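Local coordinates for protein extracellular ligand-binding receptor (Rhodopseudomonas palustris, PDB 4F06) that binds p-hydroxybenzoic acid, probably as the periplasmic solute-binding component of an ABC transporter for lignin-derived aromatic acids, at residues Y80-M86 and A104-I109; V146-G152 and T200-A204; L227-D232 and I249-Y253. One frame throughout, in Å; residues are numbered along the deposited sequence.

Interaction 1: residues Y80-M86 and A104-I109; sequences YFTPNAM and AATSSI. With PHB (p-hydroxybenzoic acid), chain B.
Thr82 and Ala104 bring the two backbones within 4.6 Å (CA to CA), where the first turn of the helix beginning at Thr82 faces the loop leading into a 3-10 segment that begins at Ser107. Between them they hold the carboxylate of p-hydroxybenzoic acid (PHB). Thr82 N donates almost straight (167°) to PHB O2'. Thr82 OG1, turned to the side of the backbone N (chi1 -77°), reaches PHB O1' at 2.6 Å, and one residue thus grips both oxygens. Ala105 N gives PHB O1' a second donor at 3.0 Å. Behind this, Thr106 OG1 donates to Thr82 OG1 (2.8 Å), the side chains crossing at about a right angle, so a second-shell hydroxyl orients the one that binds ligand. Phe81 sits at the N-cap, and the helix start would probably add some positive potential at the carboxylate. The Tyr80 ring lays one face toward the ligand ring, whereas Phe81 turns its edge to PHB O2'. Away from the acid the contact is largely apolar: Ala85 CB meets Ala104 CB, and Met86, a selenomethionine bent at chi2, sets CE against Ile109 CG1 (3.6 Å) and beside Ser108 OG. In the fold, helix 82-88 follows strand 75-78 and the loop follows strand 99-101, neighbours in the first lobe's sheet; Thr82 and Thr106 also touch Pro151 at the start of helix 150-165 across the cleft.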
loop_
_atom_site.group_PDB
_atom_site.type_symbol
_atom_site.label_atom_id
_atom_site.label_comp_id
_atom_site.label_asym_id
_atom_site.label_seq_id
_atom_site.Cartn_x
_atom_site.Cartn_y
_atom_site.Cartn_z
ATOM N N TYR A 80 -4.545 -5.628 5.337
ATOM C CA TYR A 80 -4.887 -4.476 4.521
ATOM C C TYR A 80 -4.988 -3.181 5.373
ATOM O O TYR A 80 -4.413 -2.141 5.011
ATOM C CB TYR A 80 -6.210 -4.727 3.791
ATOM C CG TYR A 80 -6.488 -3.725 2.698
ATOM C CD1 TYR A 80 -5.624 -3.619 1.601
ATOM C CD2 TYR A 80 -7.603 -2.870 2.766
ATOM C CE1 TYR A 80 -5.857 -2.673 0.600
ATOM C CE2 TYR A 80 -7.880 -1.946 1.749
ATOM C CZ TYR A 80 -6.994 -1.847 0.682
ATOM O OH TYR A 80 -7.157 -0.926 -0.340
ATOM N N PHE A 81 -5.741 -3.249 6.486
ATOM C CA PHE A 81 -6.022 -2.055 7.268
ATOM C C PHE A 81 -5.082 -1.882 8.463
ATOM O O PHE A 81 -4.853 -2.836 9.228
ATOM C CB PHE A 81 -7.477 -2.090 7.770
ATOM C CG PHE A 81 -8.519 -1.950 6.660
ATOM C CD1 PHE A 81 -8.665 -0.719 6.028
ATOM C CD2 PHE A 81 -9.329 -3.012 6.292
ATOM C CE1 PHE A 81 -9.613 -0.547 5.033
ATOM C CE2 PHE A 81 -10.287 -2.834 5.293
ATOM C CZ PHE A 81 -10.443 -1.594 4.668
ATOM N N THR A 82 -4.691 -0.645 8.657
ATOM C CA THR A 82 -3.859 -0.312 9.829
ATOM C C THR A 82 -4.392 -0.848 11.168
ATOM O O THR A 82 -3.639 -1.461 11.897
ATOM C CB THR A 82 -3.611 1.206 9.881
ATOM O OG1 THR A 82 -2.629 1.571 8.923
ATOM C CG2 THR A 82 -3.125 1.673 11.254
ATOM N N PRO A 83 -5.666 -0.592 11.529
ATOM C CA PRO A 83 -6.144 -1.056 12.843
ATOM C C PRO A 83 -6.063 -2.554 13.007
ATOM O O PRO A 83 -5.936 -3.061 14.114
ATOM C CB PRO A 83 -7.599 -0.512 12.931
ATOM C CG PRO A 83 -7.951 -0.135 11.499
ATOM C CD PRO A 83 -6.642 0.330 10.911
ATOM N N ASN A 84 -6.181 -3.288 11.918
ATOM C CA ASN A 84 -6.056 -4.742 11.983
ATOM C C ASN A 84 -4.630 -5.177 12.206
ATOM O O ASN A 84 -4.355 -6.034 13.063
ATOM C CB ASN A 84 -6.671 -5.371 10.729
ATOM C CG ASN A 84 -8.165 -5.111 10.641
ATOM O OD1 ASN A 84 -8.857 -4.902 11.679
ATOM N ND2 ASN A 84 -8.713 -5.192 9.422
ATOM N N ALA A 85 -3.681 -4.537 11.510
ATOM C CA ALA A 85 -2.266 -4.809 11.771
ATOM C C ALA A 85 -1.886 -4.435 13.213
ATOM O O ALA A 85 -1.128 -5.166 13.874
ATOM C CB ALA A 85 -1.387 -4.030 10.824
HETATM N N MSE A 86 -2.418 -3.325 13.717
HETATM C CA MSE A 86 -2.132 -2.954 15.101
HETATM C C MSE A 86 -2.618 -3.955 16.120
HETATM O O MSE A 86 -1.985 -4.121 17.166
HETATM C CB MSE A 86 -2.738 -1.579 15.404
HETATM C CG MSE A 86 -2.175 -0.395 14.619
HETATM SE SE MSE A 86 -0.384 0.008 15.122
HETATM C CE MSE A 86 -0.295 1.776 14.248
ATOM N N ALA A 104 -0.965 -2.403 5.127
ATOM C CA ALA A 104 -1.214 -1.376 6.178
ATOM C C ALA A 104 -0.010 -0.452 6.289
ATOM O O ALA A 104 1.131 -0.900 6.541
ATOM C CB ALA A 104 -1.443 -2.093 7.480
ATOM N N ALA A 105 -0.252 0.869 6.189
ATOM C CA ALA A 105 0.781 1.808 5.733
ATOM C C ALA A 105 1.083 2.883 6.798
ATOM O O ALA A 105 1.812 3.848 6.526
ATOM C CB ALA A 105 0.326 2.461 4.440
ATOM N N THR A 106 0.546 2.771 8.018
ATOM C CA THR A 106 0.821 3.788 9.070
ATOM C C THR A 106 2.270 3.550 9.546
ATOM O O THR A 106 2.691 2.411 9.830
ATOM C CB THR A 106 -0.213 3.651 10.188
ATOM O OG1 THR A 106 -1.489 3.998 9.624
ATOM C CG2 THR A 106 0.067 4.592 11.377
ATOM N N SER A 107 3.028 4.643 9.677
ATOM C CA SER A 107 4.477 4.500 9.949
ATOM C C SER A 107 4.747 3.700 11.211
ATOM O O SER A 107 5.625 2.844 11.211
ATOM C CB SER A 107 5.147 5.878 10.074
ATOM O OG SER A 107 5.268 6.515 8.821
ATOM N N SER A 108 4.028 3.976 12.296
ATOM C CA SER A 108 4.359 3.380 13.581
ATOM C C SER A 108 4.104 1.882 13.668
ATOM O O SER A 108 4.503 1.276 14.661
ATOM C CB SER A 108 3.614 4.076 14.716
ATOM O OG SER A 108 2.217 3.878 14.535
ATOM N N ILE A 109 3.456 1.256 12.675
ATOM C CA ILE A 109 3.182 -0.184 12.789
ATOM C C ILE A 109 4.485 -0.945 13.040
ATOM O O ILE A 109 4.509 -1.880 13.831
ATOM C CB ILE A 109 2.469 -0.687 11.534
ATOM C CG1 ILE A 109 1.046 -0.103 11.452
ATOM C CG2 ILE A 109 2.441 -2.224 11.517
ATOM C CD1 ILE A 109 0.327 -0.403 10.145
HETATM C "C1'" PHB B . -4.285 1.282 5.843
HETATM O "O1'" PHB B . -3.155 1.409 6.336
HETATM O "O2'" PHB B . -5.329 1.081 6.554
HETATM C C1 PHB B . -4.422 1.432 4.361
HETATM C C2 PHB B . -3.480 2.186 3.635
HETATM C C3 PHB B . -3.631 2.368 2.281
HETATM C C4 PHB B . -4.725 1.845 1.624
HETATM C C5 PHB B . -5.663 1.111 2.319
HETATM C C6 PHB B . -5.536 0.906 3.687
HETATM O O4 PHB B . -4.943 2.038 0.308
#

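Interaction 2: residues V146-G152 and T200-A204. With PHB (p-hydroxybenzoic acid), chain B; SO4 (sulfate ion), chain E.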
loop_
_atom_site.group_PDB
_atom_site.type_symbol
_atom_site.label_atom_id
_atom_site.label_comp_id
_atom_site.label_asym_id
_atom_site.label_seq_id
_atom_site.Cartn_x
_atom_site.Cartn_y
_atom_site.Cartn_z
ATOM N N VAL A 146 -8.676 13.751 4.150
ATOM C CA VAL A 146 -8.174 12.415 4.390
ATOM C C VAL A 146 -9.164 11.610 5.193
ATOM O O VAL A 146 -9.907 12.180 6.025
ATOM C CB VAL A 146 -6.834 12.422 5.177
ATOM C CG1 VAL A 146 -5.736 13.051 4.356
ATOM C CG2 VAL A 146 -6.960 13.101 6.554
ATOM N N SER A 147 -9.205 10.283 4.985
ATOM C CA SER A 147 -10.034 9.433 5.852
ATOM C C SER A 147 -9.528 9.567 7.297
ATOM O O SER A 147 -8.316 9.569 7.561
ATOM C CB SER A 147 -10.001 7.990 5.386
ATOM O OG SER A 147 -10.567 7.919 4.093
ATOM N N ASP A 148 -10.478 9.567 8.234
ATOM C CA ASP A 148 -10.175 9.856 9.639
ATOM C C ASP A 148 -9.771 8.591 10.399
ATOM O O ASP A 148 -10.515 8.058 11.238
ATOM C CB ASP A 148 -11.419 10.467 10.284
ATOM C CG ASP A 148 -11.154 10.949 11.682
ATOM O OD1 ASP A 148 -9.977 11.158 12.053
ATOM O OD2 ASP A 148 -12.159 11.130 12.395
ATOM N N TYR A 149 -8.570 8.099 10.124
ATOM C CA TYR A 149 -7.960 7.026 10.921
ATOM C C TYR A 149 -6.460 7.052 10.634
ATOM O O TYR A 149 -5.978 7.887 9.880
ATOM C CB TYR A 149 -8.611 5.630 10.682
ATOM C CG TYR A 149 -8.247 4.918 9.372
ATOM C CD1 TYR A 149 -8.376 5.535 8.109
ATOM C CD2 TYR A 149 -7.845 3.598 9.413
ATOM C CE1 TYR A 149 -8.040 4.831 6.948
ATOM C CE2 TYR A 149 -7.513 2.897 8.254
ATOM C CZ TYR A 149 -7.602 3.534 7.033
ATOM O OH TYR A 149 -7.284 2.855 5.872
ATOM N N GLY A 150 -5.716 6.109 11.215
ATOM C CA GLY A 150 -4.249 6.134 11.270
ATOM C C GLY A 150 -3.541 6.647 10.016
ATOM O O GLY A 150 -2.797 7.622 10.089
ATOM N N PRO A 151 -3.728 6.001 8.857
ATOM C CA PRO A 151 -2.910 6.372 7.703
ATOM C C PRO A 151 -3.349 7.730 7.135
ATOM O O PRO A 151 -2.524 8.447 6.563
ATOM C CB PRO A 151 -3.144 5.206 6.718
ATOM C CG PRO A 151 -4.480 4.646 7.119
ATOM C CD PRO A 151 -4.513 4.766 8.628
ATOM N N GLY A 152 -4.631 8.094 7.280
ATOM C CA GLY A 152 -5.066 9.430 6.848
ATOM C C GLY A 152 -4.437 10.533 7.675
ATOM O O GLY A 152 -4.023 11.570 7.155
ATOM N N THR A 200 -5.457 14.385 -1.216
ATOM C CA THR A 200 -6.315 13.405 -0.577
ATOM C C THR A 200 -5.702 12.031 -0.449
ATOM O O THR A 200 -4.886 11.575 -1.266
ATOM C CB THR A 200 -7.685 13.337 -1.321
ATOM O OG1 THR A 200 -8.635 12.578 -0.560
ATOM C CG2 THR A 200 -7.522 12.676 -2.651
ATOM N N PHE A 201 -6.130 11.364 0.620
ATOM C CA PHE A 201 -5.982 9.934 0.797
ATOM C C PHE A 201 -7.289 9.365 1.365
ATOM O O PHE A 201 -7.836 9.947 2.325
ATOM C CB PHE A 201 -4.887 9.585 1.834
ATOM C CG PHE A 201 -5.020 8.169 2.358
ATOM C CD1 PHE A 201 -4.622 7.049 1.605
ATOM C CD2 PHE A 201 -5.624 7.949 3.613
ATOM C CE1 PHE A 201 -4.818 5.765 2.050
ATOM C CE2 PHE A 201 -5.817 6.646 4.066
ATOM C CZ PHE A 201 -5.423 5.554 3.299
ATOM N N LEU A 202 -7.745 8.254 0.783
ATOM C CA LEU A 202 -8.733 7.374 1.405
ATOM C C LEU A 202 -8.216 5.970 1.080
ATOM O O LEU A 202 -7.501 5.778 0.099
ATOM C CB LEU A 202 -10.142 7.563 0.819
ATOM C CG LEU A 202 -10.663 9.001 0.675
ATOM C CD1 LEU A 202 -10.255 9.623 -0.653
ATOM C CD2 LEU A 202 -12.170 8.993 0.791
ATOM N N PRO A 203 -8.596 4.935 1.840
ATOM C CA PRO A 203 -8.130 3.568 1.524
ATOM C C PRO A 203 -8.709 3.150 0.176
ATOM O O PRO A 203 -9.898 3.406 -0.149
ATOM C CB PRO A 203 -8.722 2.715 2.663
ATOM C CG PRO A 203 -9.880 3.540 3.184
ATOM C CD PRO A 203 -9.441 4.996 3.045
ATOM N N ALA A 204 -7.866 2.510 -0.634
ATOM C CA ALA A 204 -8.309 2.094 -1.977
ATOM C C ALA A 204 -9.496 1.162 -1.864
ATOM O O ALA A 204 -9.543 0.240 -1.054
ATOM C CB ALA A 204 -7.167 1.427 -2.676
HETATM C "C1'" PHB B . -4.285 1.282 5.843
HETATM O "O1'" PHB B . -3.155 1.409 6.336
HETATM O "O2'" PHB B . -5.329 1.081 6.554
HETATM C C1 PHB B . -4.422 1.432 4.361
HETATM C C2 PHB B . -3.480 2.186 3.635
HETATM C C3 PHB B . -3.631 2.368 2.281
HETATM C C4 PHB B . -4.725 1.845 1.624
HETATM C C5 PHB B . -5.663 1.111 2.319
HETATM C C6 PHB B . -5.536 0.906 3.687
HETATM O O4 PHB B . -4.943 2.038 0.308
HETATM S S SO4 E . -6.867 3.487 13.722
HETATM O O1 SO4 E . -7.921 2.811 12.874
HETATM O O2 SO4 E . -7.100 3.006 15.103
HETATM O O3 SO4 E . -5.699 3.209 12.900
HETATM O O4 SO4 E . -7.015 4.940 13.679
#
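A single parallel bridge, Val146 with Phe201, joins the two segments before they part to take opposite ends of one ligand: Tyr149 OH gives a hydrogen bond to carboxylate O2' of PHB (2.7 Å), and Ala204 N gives one to phenol O4, nearly straight at 176°. The bridge itself is closed by Ser147 N to Phe201 O at 3.0 Å. Phe201 CG lies anti to the backbone N (chi1 161°), which carries the ring into the pocket with its edge to the ligand, CE1 coming 3.6 Å from PHB C3. Phe201 CE2 also packs on Pro151 CG, and CD2 on Gly152 CA; a side chain on Gly152 would run into Ser147 O. The side chains of Tyr149 and Phe201 cross at about a right angle, though their ring planes are only some 28° apart; Tyr149 CE1 meets Phe201 CE2, and Pro151 CD lies over one face of the Tyr149 ring. In the mixed sheet of the second lobe, strands 141-147 and 197-201 run parallel with their C-terminal ends facing the ligand cleft, as in other periplasmic binding proteins. Pro203 CB fills the angle between Tyr149 OH and PHB C5, at 3.5 Å from each. Ser147 OG nestles against Leu202 CA and Pro203 CD. At the edge of the Tyr149 ring a sulfate, probably from the crystallisation liquor, bonds weakly to Gly150 N at the start of helix 150-165.

Interaction 3: residues L227-D232 and I249-Y253. With PHB (p-hydroxybenzoic acid), chain B.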
loop_
_atom_site.group_PDB
_atom_site.type_symbol
_atom_site.label_atom_id
_atom_site.label_comp_id
_atom_site.label_asym_id
_atom_site.label_seq_id
_atom_site.Cartn_x
_atom_site.Cartn_y
_atom_site.Cartn_z
ATOM N N LEU A 227 -6.197 17.844 -8.568
ATOM C CA LEU A 227 -6.159 16.796 -7.562
ATOM C C LEU A 227 -4.794 16.153 -7.508
ATOM O O LEU A 227 -4.286 15.626 -8.536
ATOM C CB LEU A 227 -7.208 15.746 -7.873
ATOM C CG LEU A 227 -7.331 14.582 -6.875
ATOM C CD1 LEU A 227 -7.693 15.115 -5.511
ATOM C CD2 LEU A 227 -8.397 13.563 -7.295
HETATM N N MSE A 228 -4.205 16.184 -6.305
HETATM C CA MSE A 228 -2.992 15.414 -5.989
HETATM C C MSE A 228 -3.432 14.371 -4.956
HETATM O O MSE A 228 -4.145 14.669 -3.977
HETATM C CB MSE A 228 -1.903 16.309 -5.391
HETATM C CG MSE A 228 -0.627 15.569 -4.895
HETATM SE SE MSE A 228 0.329 14.638 -6.337
HETATM C CE MSE A 228 0.855 16.128 -7.119
ATOM N N SER A 229 -3.035 13.149 -5.185
ATOM C CA SER A 229 -3.397 12.091 -4.269
ATOM C C SER A 229 -2.212 11.190 -4.061
ATOM O O SER A 229 -1.251 11.238 -4.826
ATOM C CB SER A 229 -4.582 11.293 -4.810
ATOM O OG SER A 229 -4.260 10.604 -5.991
ATOM N N THR A 230 -2.260 10.314 -3.055
ATOM C CA THR A 230 -1.410 9.144 -3.096
ATOM C C THR A 230 -2.093 8.164 -4.072
ATOM O O THR A 230 -3.298 8.244 -4.404
ATOM C CB THR A 230 -1.193 8.554 -1.720
ATOM O OG1 THR A 230 -2.472 8.210 -1.155
ATOM C CG2 THR A 230 -0.470 9.530 -0.802
ATOM N N GLY A 231 -1.315 7.191 -4.504
ATOM C CA GLY A 231 -1.805 6.232 -5.520
ATOM C C GLY A 231 -2.940 5.348 -5.034
ATOM O O GLY A 231 -3.622 4.733 -5.847
ATOM N N ASP A 232 -3.196 5.321 -3.726
ATOM C CA ASP A 232 -4.368 4.631 -3.177
ATOM C C ASP A 232 -5.645 5.082 -3.851
ATOM O O ASP A 232 -6.614 4.323 -3.900
ATOM C CB ASP A 232 -4.450 4.956 -1.685
ATOM C CG ASP A 232 -3.146 4.627 -1.002
ATOM O OD1 ASP A 232 -2.909 3.455 -0.683
ATOM O OD2 ASP A 232 -2.319 5.559 -0.861
ATOM N N ILE A 249 -5.460 13.286 -13.541
ATOM C CA ILE A 249 -5.315 13.259 -12.077
ATOM C C ILE A 249 -3.865 12.828 -11.753
ATOM O O ILE A 249 -3.357 11.836 -12.299
ATOM C CB ILE A 249 -6.318 12.282 -11.434
ATOM C CG1 ILE A 249 -7.743 12.883 -11.557
ATOM C CG2 ILE A 249 -5.946 11.989 -9.959
ATOM C CD1 ILE A 249 -8.852 11.877 -11.225
ATOM N N LEU A 250 -3.240 13.541 -10.828
ATOM C CA LEU A 250 -1.871 13.297 -10.401
ATOM C C LEU A 250 -1.851 12.464 -9.115
ATOM O O LEU A 250 -2.678 12.676 -8.199
ATOM C CB LEU A 250 -1.143 14.618 -10.127
ATOM C CG LEU A 250 -1.027 15.531 -11.351
ATOM C CD1 LEU A 250 -0.504 16.902 -10.952
ATOM C CD2 LEU A 250 -0.143 14.890 -12.421
ATOM N N SER A 251 -0.881 11.559 -9.006
ATOM C CA SER A 251 -0.698 10.818 -7.767
ATOM C C SER A 251 0.746 10.465 -7.574
ATOM O O SER A 251 1.480 10.293 -8.558
ATOM C CB SER A 251 -1.572 9.547 -7.770
ATOM O OG SER A 251 -1.197 8.653 -8.811
ATOM N N THR A 252 1.152 10.240 -6.323
ATOM C CA THR A 252 2.466 9.702 -6.032
ATOM C C THR A 252 2.299 8.297 -5.463
ATOM O O THR A 252 1.442 8.043 -4.610
ATOM C CB THR A 252 3.273 10.608 -5.093
ATOM O OG1 THR A 252 2.444 10.909 -3.965
ATOM C CG2 THR A 252 3.706 11.882 -5.828
ATOM N N TYR A 253 3.133 7.375 -5.904
ATOM C CA TYR A 253 3.024 6.018 -5.423
ATOM C C TYR A 253 4.255 5.234 -5.789
ATOM O O TYR A 253 4.992 5.562 -6.749
ATOM C CB TYR A 253 1.823 5.295 -6.027
ATOM C CG TYR A 253 1.015 4.391 -5.104
ATOM C CD1 TYR A 253 0.758 4.752 -3.753
ATOM C CD2 TYR A 253 0.365 3.240 -5.598
ATOM C CE1 TYR A 253 -0.092 3.997 -2.939
ATOM C CE2 TYR A 253 -0.529 2.516 -4.816
ATOM C CZ TYR A 253 -0.754 2.892 -3.502
ATOM O OH TYR A 253 -1.644 2.143 -2.751
HETATM C "C1'" PHB B . -4.285 1.282 5.843
HETATM O "O1'" PHB B . -3.155 1.409 6.336
HETATM O "O2'" PHB B . -5.329 1.081 6.554
HETATM C C1 PHB B . -4.422 1.432 4.361
HETATM C C2 PHB B . -3.480 2.186 3.635
HETATM C C3 PHB B . -3.631 2.368 2.281
HETATM C C4 PHB B . -4.725 1.845 1.624
HETATM C C5 PHB B . -5.663 1.111 2.319
HETATM C C6 PHB B . -5.536 0.906 3.687
HETATM O O4 PHB B . -4.943 2.038 0.308
#
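Tyr253 lies with its ring flat against the turn at Gly231 and Asp232: Gly231 CA stands over the ring as a CH-pi contact, 3.5 Å from the centroid and 16° off the normal, with Asp232 N over the same face. Gly231 lacks the CB that would collide with Tyr253 CG. The carboxylate of Asp232 crosses this ring, the planes 81° apart, and Tyr253 OH meets Asp232 OD1 from above the carboxylate plane at 2.8 Å. Asp232 OD1 also accepts from PHB O4 at 2.7 Å, while Thr230 OG1 donates to Asp232 OD2 at 2.7 Å, on the anti lone pair of that oxygen. Three donors on one carboxylate would probably stabilise its charge and fix its rotation for the ligand. A leucine in place of Tyr253 would probably leave Asp232 OD1 without its second donor, strip the flat surface from beneath Gly231, and let the carboxylate turn more freely. Farther back, Met228, a selenomethionine folded at chi2 and chi3, crosses Leu250 so that its CE touches Leu250 CB at 3.9 Å; on this face Met228, Thr230 and Thr252 pack against helix 123-136. Leu227 and Ile249 instead run side by side, CD2 against CG2. The backbones are laced by Leu250 N to Leu227 O, Ser229 N to Leu250 O, Thr252 N to Ser229 O, and Gly231 N to Thr252 O. These are parallel neighbours of a beta-alpha-beta unit, joined through short helix 239-242; Asp232, just after strand 226-230, reaches the pocket of this periplasmic binding protein, and Tyr253, ending the next strand, holds it from the second shell.

All three contacts meet at one p-hydroxybenzoic acid. Interaction 1, from the first lobe, takes the carboxylate together with Tyr149 of interaction 2; the phenol end is shared by interactions 2 and 3, its O4 accepting from one and donating to the other. Centres of interactions 1 and 2 lie about 12 Å apart, and the lobes touch there: Tyr80 OH probably bonds Ala204 O at 2.7 Å, and Thr106 OG1 packs 3.1 Å from Pro151 N. Interactions 2 and 3, about 13 Å apart between centres, occupy one sheet, Thr200 N meeting Met228 O at 3.1 Å. Interactions 1 and 3, about 20 Å between centres, do not touch and are bridged by the ligand.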